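Local coordinates for protein HIRA (PDB 5YJE), which cooperates with ASF1A as a histone chaperone to promote replication-independent chromatin assembly, and is represented here by its C-terminal part, at residues V105-C110 and L138-S143; I129-P134 and V145-A150; S241-I246 and L287-E292. All coordinates share one frame; numbering follows the deposited sequence.

Contact 1 (V105-C110 and L138-S143); sequences VVCVAC and LHCTGS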
# COMPACT_ATOMS: atom_id res chain seq x y z
N VAL B 105 18.08 -14.89 -8.95
CA VAL B 105 17.19 -15.81 -8.27
C VAL B 105 16.82 -16.95 -9.21
O VAL B 105 16.96 -16.87 -10.42
CB VAL B 105 15.89 -15.15 -7.75
CG1 VAL B 105 16.18 -13.81 -7.09
CG2 VAL B 105 14.90 -15.00 -8.86
N VAL B 106 16.35 -18.03 -8.60
CA VAL B 106 15.67 -19.11 -9.28
C VAL B 106 14.40 -19.33 -8.50
O VAL B 106 14.45 -19.43 -7.27
CB VAL B 106 16.51 -20.40 -9.32
CG1 VAL B 106 15.68 -21.57 -9.79
CG2 VAL B 106 17.74 -20.23 -10.19
N CYS B 107 13.27 -19.41 -9.16
CA CYS B 107 12.05 -19.66 -8.42
C CYS B 107 11.28 -20.77 -9.09
O CYS B 107 11.41 -21.00 -10.29
CB CYS B 107 11.19 -18.40 -8.29
SG CYS B 107 10.99 -17.63 -9.85
N VAL B 108 10.48 -21.47 -8.28
CA VAL B 108 9.71 -22.60 -8.75
C VAL B 108 8.30 -22.44 -8.24
O VAL B 108 8.08 -21.96 -7.12
CB VAL B 108 10.30 -23.98 -8.31
CG1 VAL B 108 11.64 -24.26 -9.01
CG2 VAL B 108 10.44 -24.04 -6.82
N ALA B 109 7.34 -22.84 -9.06
CA ALA B 109 5.96 -22.93 -8.63
C ALA B 109 5.54 -24.39 -8.63
O ALA B 109 5.84 -25.13 -9.58
CB ALA B 109 5.03 -22.07 -9.51
N CYS B 110 4.86 -24.76 -7.55
CA CYS B 110 4.53 -26.12 -7.16
C CYS B 110 3.03 -26.24 -6.97
O CYS B 110 2.34 -25.27 -6.64
CB CYS B 110 5.23 -26.52 -5.83
SG CYS B 110 7.03 -26.31 -5.83
N LEU B 138 5.77 -17.98 -14.78
CA LEU B 138 6.72 -17.28 -13.95
C LEU B 138 7.69 -16.53 -14.83
O LEU B 138 8.09 -17.01 -15.89
CB LEU B 138 7.53 -18.26 -13.04
CG LEU B 138 6.85 -18.88 -11.83
CD1 LEU B 138 7.80 -19.87 -11.08
CD2 LEU B 138 6.34 -17.78 -10.88
N HIS B 139 8.11 -15.36 -14.36
CA HIS B 139 9.20 -14.61 -14.97
C HIS B 139 10.09 -14.07 -13.86
O HIS B 139 9.62 -13.78 -12.76
CB HIS B 139 8.70 -13.42 -15.82
CG HIS B 139 7.71 -13.79 -16.87
ND1 HIS B 139 6.44 -14.27 -16.58
CD2 HIS B 139 7.78 -13.73 -18.22
CE1 HIS B 139 5.79 -14.50 -17.70
NE2 HIS B 139 6.58 -14.19 -18.72
N CYS B 140 11.39 -13.91 -14.17
CA CYS B 140 12.31 -13.17 -13.31
C CYS B 140 13.14 -12.21 -14.14
O CYS B 140 13.54 -12.50 -15.27
CB CYS B 140 13.28 -14.04 -12.52
SG CYS B 140 12.46 -15.42 -11.87
N THR B 141 13.41 -11.06 -13.53
CA THR B 141 14.36 -10.08 -14.03
C THR B 141 15.10 -9.60 -12.80
O THR B 141 14.47 -9.02 -11.90
CB THR B 141 13.65 -8.92 -14.73
OG1 THR B 141 12.85 -9.41 -15.81
CG2 THR B 141 14.66 -7.90 -15.26
N GLY B 142 16.39 -9.85 -12.74
CA GLY B 142 17.10 -9.52 -11.51
C GLY B 142 16.42 -10.16 -10.31
O GLY B 142 16.12 -11.36 -10.31
N SER B 143 16.14 -9.37 -9.30
CA SER B 143 15.52 -9.87 -8.08
C SER B 143 14.01 -9.74 -8.08
O SER B 143 13.38 -9.89 -7.03
CB SER B 143 16.10 -9.13 -6.87
OG SER B 143 17.52 -9.22 -6.88
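Leu138 reaches across to the strand 105-110 with one methyl. Its CD1 lies 3.6 Å from Ala109 N and 3.9 Å from Ala109 CB. Leu138 CD1 is also 4.1 Å from Cys107 SG. The CG of Leu138 is anti to its carbonyl carbon (chi1 -74°), and from there CD1 extends over the facing backbone. Leu115 and Ala100, in the sheet of Cys107, also touch this leucine.

Cys107 meets Cys140 sulfur to sulfur. The two SG atoms are 3.3 Å apart, too far for a disulfide but a tight contact. Val105 fills the other end. Its CG2 is 3.9 Å from Cys140 SG, and its CG1 lies 4.1 Å from Ser143 CA. Val145, on the strand next to Cys140, packs on both Val105 and Cys107.

No hydrogen bond links the two segments. Their strands run antiparallel, at 170°, with axes 8.2 Å apart at closest approach. This is face-to-face packing of alternate side chains, not strand pairing. Each strand belongs to its own four-stranded antiparallel sheet. Such apolar packing between successive sheets is typical of neighbouring blades in a beta-propeller, consistent with this family's place among propeller-like domains.

Contact 2 (I129-P134 and V145-A150); sequences ILLPSP and VMALTA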
# COMPACT_ATOMS: atom_id res chain seq x y z
N ILE B 129 5.40 -19.13 -0.66
CA ILE B 129 4.35 -18.14 -0.80
C ILE B 129 3.09 -18.83 -1.31
O ILE B 129 3.13 -19.52 -2.33
CB ILE B 129 4.79 -17.03 -1.76
CG1 ILE B 129 5.86 -16.17 -1.09
CG2 ILE B 129 3.60 -16.21 -2.34
CD1 ILE B 129 6.49 -15.21 -2.06
N LEU B 130 1.98 -18.67 -0.59
CA LEU B 130 0.71 -19.21 -1.03
C LEU B 130 0.12 -18.27 -2.08
O LEU B 130 -0.12 -17.09 -1.80
CB LEU B 130 -0.26 -19.36 0.13
CG LEU B 130 -1.55 -20.07 -0.29
CD1 LEU B 130 -1.26 -21.50 -0.73
CD2 LEU B 130 -2.63 -20.02 0.81
N LEU B 131 -0.08 -18.78 -3.27
CA LEU B 131 -0.67 -18.00 -4.34
C LEU B 131 -2.18 -18.09 -4.26
O LEU B 131 -2.72 -19.10 -3.79
CB LEU B 131 -0.20 -18.50 -5.70
CG LEU B 131 1.28 -18.41 -6.06
CD1 LEU B 131 1.57 -19.22 -7.35
CD2 LEU B 131 1.71 -16.95 -6.21
N PRO B 132 -2.89 -17.05 -4.70
CA PRO B 132 -4.36 -17.08 -4.60
C PRO B 132 -5.02 -18.11 -5.51
O PRO B 132 -6.17 -18.50 -5.27
CB PRO B 132 -4.77 -15.65 -4.99
CG PRO B 132 -3.59 -15.14 -5.82
CD PRO B 132 -2.38 -15.75 -5.17
N SER B 133 -4.31 -18.58 -6.54
CA SER B 133 -4.81 -19.63 -7.43
C SER B 133 -3.59 -20.29 -8.05
O SER B 133 -2.46 -19.83 -7.85
CB SER B 133 -5.76 -19.04 -8.50
OG SER B 133 -5.09 -18.27 -9.47
N PRO B 134 -3.77 -21.41 -8.79
CA PRO B 134 -2.58 -22.12 -9.32
C PRO B 134 -1.78 -21.26 -10.28
O PRO B 134 -2.31 -20.38 -10.97
CB PRO B 134 -3.17 -23.35 -10.04
CG PRO B 134 -4.49 -23.58 -9.38
CD PRO B 134 -5.01 -22.17 -9.02
N VAL B 145 10.40 -11.17 -9.13
CA VAL B 145 9.70 -12.40 -9.46
C VAL B 145 8.26 -12.04 -9.75
O VAL B 145 7.61 -11.35 -8.95
CB VAL B 145 9.79 -13.45 -8.33
CG1 VAL B 145 8.96 -14.69 -8.69
CG2 VAL B 145 11.24 -13.83 -8.08
N MET B 146 7.76 -12.49 -10.89
CA MET B 146 6.41 -12.22 -11.34
C MET B 146 5.67 -13.55 -11.51
O MET B 146 6.17 -14.46 -12.17
CB MET B 146 6.41 -11.43 -12.65
CG MET B 146 5.03 -11.15 -13.19
SD MET B 146 4.97 -10.03 -14.63
CE MET B 146 5.70 -10.94 -15.95
N ALA B 147 4.50 -13.66 -10.90
CA ALA B 147 3.65 -14.82 -11.05
C ALA B 147 2.32 -14.40 -11.68
O ALA B 147 1.66 -13.47 -11.19
CB ALA B 147 3.41 -15.49 -9.69
N LEU B 148 1.95 -15.07 -12.77
CA LEU B 148 0.64 -14.95 -13.40
C LEU B 148 -0.15 -16.22 -13.10
O LEU B 148 0.29 -17.32 -13.46
CB LEU B 148 0.76 -14.76 -14.92
CG LEU B 148 0.73 -13.37 -15.58
CD1 LEU B 148 2.01 -12.58 -15.38
CD2 LEU B 148 0.48 -13.52 -17.06
N THR B 149 -1.31 -16.08 -12.48
CA THR B 149 -2.07 -17.22 -11.99
C THR B 149 -3.22 -17.59 -12.92
O THR B 149 -3.62 -16.83 -13.81
CB THR B 149 -2.60 -16.96 -10.57
OG1 THR B 149 -3.54 -15.88 -10.59
CG2 THR B 149 -1.46 -16.64 -9.62
N ALA B 150 -3.76 -18.79 -12.70
CA ALA B 150 -4.88 -19.27 -13.51
C ALA B 150 -6.04 -18.29 -13.48
O ALA B 150 -6.71 -18.08 -14.50
CB ALA B 150 -5.37 -20.64 -13.04
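Pro134 O accepts a hydrogen bond from Ala150 N at 2.8 Å. The N-H points almost straight at the oxygen, at 163°. It approaches nearly end-on to the carbonyl, with a C=O...N angle of 170°. The bond lies where the loop from strand 129-130 meets the end of strand 144-149.

Beside it, two hydroxyl side chains pack closely. Ser133 OG comes within 3.0 Å of Thr149 CB, a tight approach. With chi1 at 72°, this OG sits between the serine's backbone N and carbonyl carbon and faces the threonine. It also takes a hydrogen bond from Ala151 N, one residue past the strand segment. Thr149 OG1 is hydrogen-bonded to Thr153 OG1. The threonine methyl CG2 lies 3.8 Å from Ser133 O.

The apolar contacts are few. Leu131 CD2 touches Ala147 CB at 4.1 Å, and the leucine also packs on Trp157. At the other end, Pro134 CD is 4.3 Å from Ala150 CB.

The loop thus joins one four-stranded sheet to the next. Ile129 and Leu130, just before it, pair with a strand of the second subunit, which extends their sheet across the interface. The loop's hold on strand 144-149 is largely polar at the end of that strand. A carbonyl and a serine hydroxyl accept the successive N-H groups of Ala150 and Ala151, so the turn after the strand is held from the loop.

Contact 3 (S241-I246 and L287-E292); sequences SGPLAI and LQSSHE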
# COMPACT_ATOMS: atom_id res chain seq x y z
N SER B 241 17.17 0.06 -27.27
CA SER B 241 17.57 -0.89 -26.23
C SER B 241 16.70 -0.71 -24.99
O SER B 241 16.50 -1.66 -24.22
CB SER B 241 19.06 -0.72 -25.88
N GLY B 242 16.17 0.51 -24.80
CA GLY B 242 15.28 0.81 -23.70
C GLY B 242 13.95 0.08 -23.79
O GLY B 242 13.57 -0.45 -24.84
N PRO B 243 13.21 0.03 -22.68
CA PRO B 243 11.91 -0.65 -22.69
C PRO B 243 10.95 -0.05 -23.71
O PRO B 243 10.59 -0.76 -24.65
CB PRO B 243 11.40 -0.48 -21.25
CG PRO B 243 12.61 -0.14 -20.45
CD PRO B 243 13.52 0.62 -21.36
N LEU B 244 10.56 1.23 -23.57
CA LEU B 244 9.62 1.90 -24.46
C LEU B 244 9.96 1.67 -25.93
O LEU B 244 9.08 1.37 -26.75
CB LEU B 244 9.57 3.41 -24.18
CG LEU B 244 8.47 4.25 -24.86
CD1 LEU B 244 7.09 3.86 -24.38
CD2 LEU B 244 8.70 5.73 -24.65
N ALA B 245 11.24 1.81 -26.26
CA ALA B 245 11.68 1.49 -27.61
C ALA B 245 11.32 0.06 -27.99
O ALA B 245 10.85 -0.20 -29.10
CB ALA B 245 13.19 1.74 -27.74
N ILE B 246 11.51 -0.89 -27.06
CA ILE B 246 11.17 -2.28 -27.37
C ILE B 246 9.66 -2.44 -27.55
O ILE B 246 9.21 -3.03 -28.54
CB ILE B 246 11.73 -3.23 -26.30
CG1 ILE B 246 13.25 -3.40 -26.47
CG2 ILE B 246 11.05 -4.60 -26.36
CD1 ILE B 246 14.01 -3.67 -25.19
N LEU B 287 7.06 3.77 -17.29
CA LEU B 287 7.95 2.63 -17.36
C LEU B 287 9.15 2.77 -16.43
O LEU B 287 9.90 1.80 -16.27
CB LEU B 287 8.44 2.44 -18.80
CG LEU B 287 7.66 1.54 -19.77
CD1 LEU B 287 7.65 0.09 -19.32
CD2 LEU B 287 6.24 2.03 -19.90
N GLN B 288 9.35 3.94 -15.82
CA GLN B 288 10.54 4.22 -15.02
C GLN B 288 11.81 3.90 -15.80
O GLN B 288 12.77 3.34 -15.27
CB GLN B 288 10.51 3.46 -13.69
CG GLN B 288 9.28 3.72 -12.85
CD GLN B 288 9.26 2.89 -11.56
OE1 GLN B 288 10.28 2.33 -11.14
NE2 GLN B 288 8.08 2.79 -10.95
N SER B 289 11.82 4.26 -17.08
CA SER B 289 12.97 4.03 -17.96
C SER B 289 13.75 5.33 -18.08
O SER B 289 13.41 6.20 -18.88
CB SER B 289 12.49 3.53 -19.32
OG SER B 289 13.49 3.71 -20.31
N SER B 290 14.85 5.43 -17.32
CA SER B 290 15.48 6.73 -17.06
C SER B 290 16.14 7.31 -18.30
O SER B 290 15.99 8.50 -18.60
CB SER B 290 16.50 6.60 -15.92
OG SER B 290 17.72 6.05 -16.39
N HIS B 291 16.94 6.51 -19.01
CA HIS B 291 17.59 7.03 -20.20
C HIS B 291 16.55 7.49 -21.22
O HIS B 291 16.70 8.56 -21.83
CB HIS B 291 18.53 5.98 -20.79
N GLU B 292 15.47 6.73 -21.38
CA GLU B 292 14.43 7.09 -22.34
C GLU B 292 13.62 8.29 -21.87
O GLU B 292 13.23 9.14 -22.68
CB GLU B 292 13.53 5.88 -22.62
CG GLU B 292 14.20 4.83 -23.50
CD GLU B 292 13.31 3.65 -23.85
OE1 GLU B 292 12.54 3.20 -22.96
OE2 GLU B 292 13.36 3.18 -25.01
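Glu292 spreads its carboxylate over the start of the helix 243-247. Glu292 OE2 accepts a hydrogen bond from Ala245 N at 2.8 Å, with an N-H...O angle of 153°. The donor comes from the syn side, tilted out of the carboxylate plane. Glu292 OE1 receives Leu244 N at 2.9 Å, but this bond is weak, bent to 125°. Ser289 OG donates to Glu292 OE1 at 2.9 Å from the anti side. Its OG stands anti to the serine's own backbone N (chi1 161°), which turns the hydroxyl to the glutamate. OE1 has two donors, one of them weak, and OE2 one; together they probably hold the carboxylate in its rotation. The partial positive charge of the helix start probably steadies its negative charge. With an alanine in place of Glu292, the N-H groups of Leu244 and Ala245 would probably lose their acceptor, and the hydroxyl of Ser289 would be free to turn.

Gly242 is the N-cap of this short helix, and Ser289 is the N-cap of the helix 290-307. Between that helix and the preceding helix 266-286, the chain turns through a Schellman motif at Gln288. Glu292 lies in the first turn of the second of these helices.

Gly242 has no side chain, and its CA lies 3.3 Å from Glu292 OE2. The ring of Pro243 follows, crossing the glutamate side chain at a slant. Its CD touches OE1 and Ser289 OG, and its CG is 3.8 Å from Ser289 CB. Pro243 CB makes a looser contact with Leu287 CD1, at 4.3 Å. Leu287 packs in turn on Cys204 of strand 201-206, while Leu244 lies on Gln280 and Ala283 of helix 266-286.

Contacts 1 and 2 adjoin, with centres 11 Å apart. Their segments 138-143 and 145-150 lie on neighbouring strands of one sheet, and His139 O probably accepts a hydrogen bond from Met146 N at 2.9 Å. Leu138 CD2 also packs on Ala147 CB, at 3.9 Å. Both contacts join this sheet to the preceding one: contact 1 through its face, contact 2 through the connecting loop. Contact 3 lies apart, among the helices. Its centre is 22 Å from that of contact 1 and 27 Å from that of contact 2. Its nearest atoms are about 10 Å from contact 1 and about 11 Å from contact 2, so it touches neither.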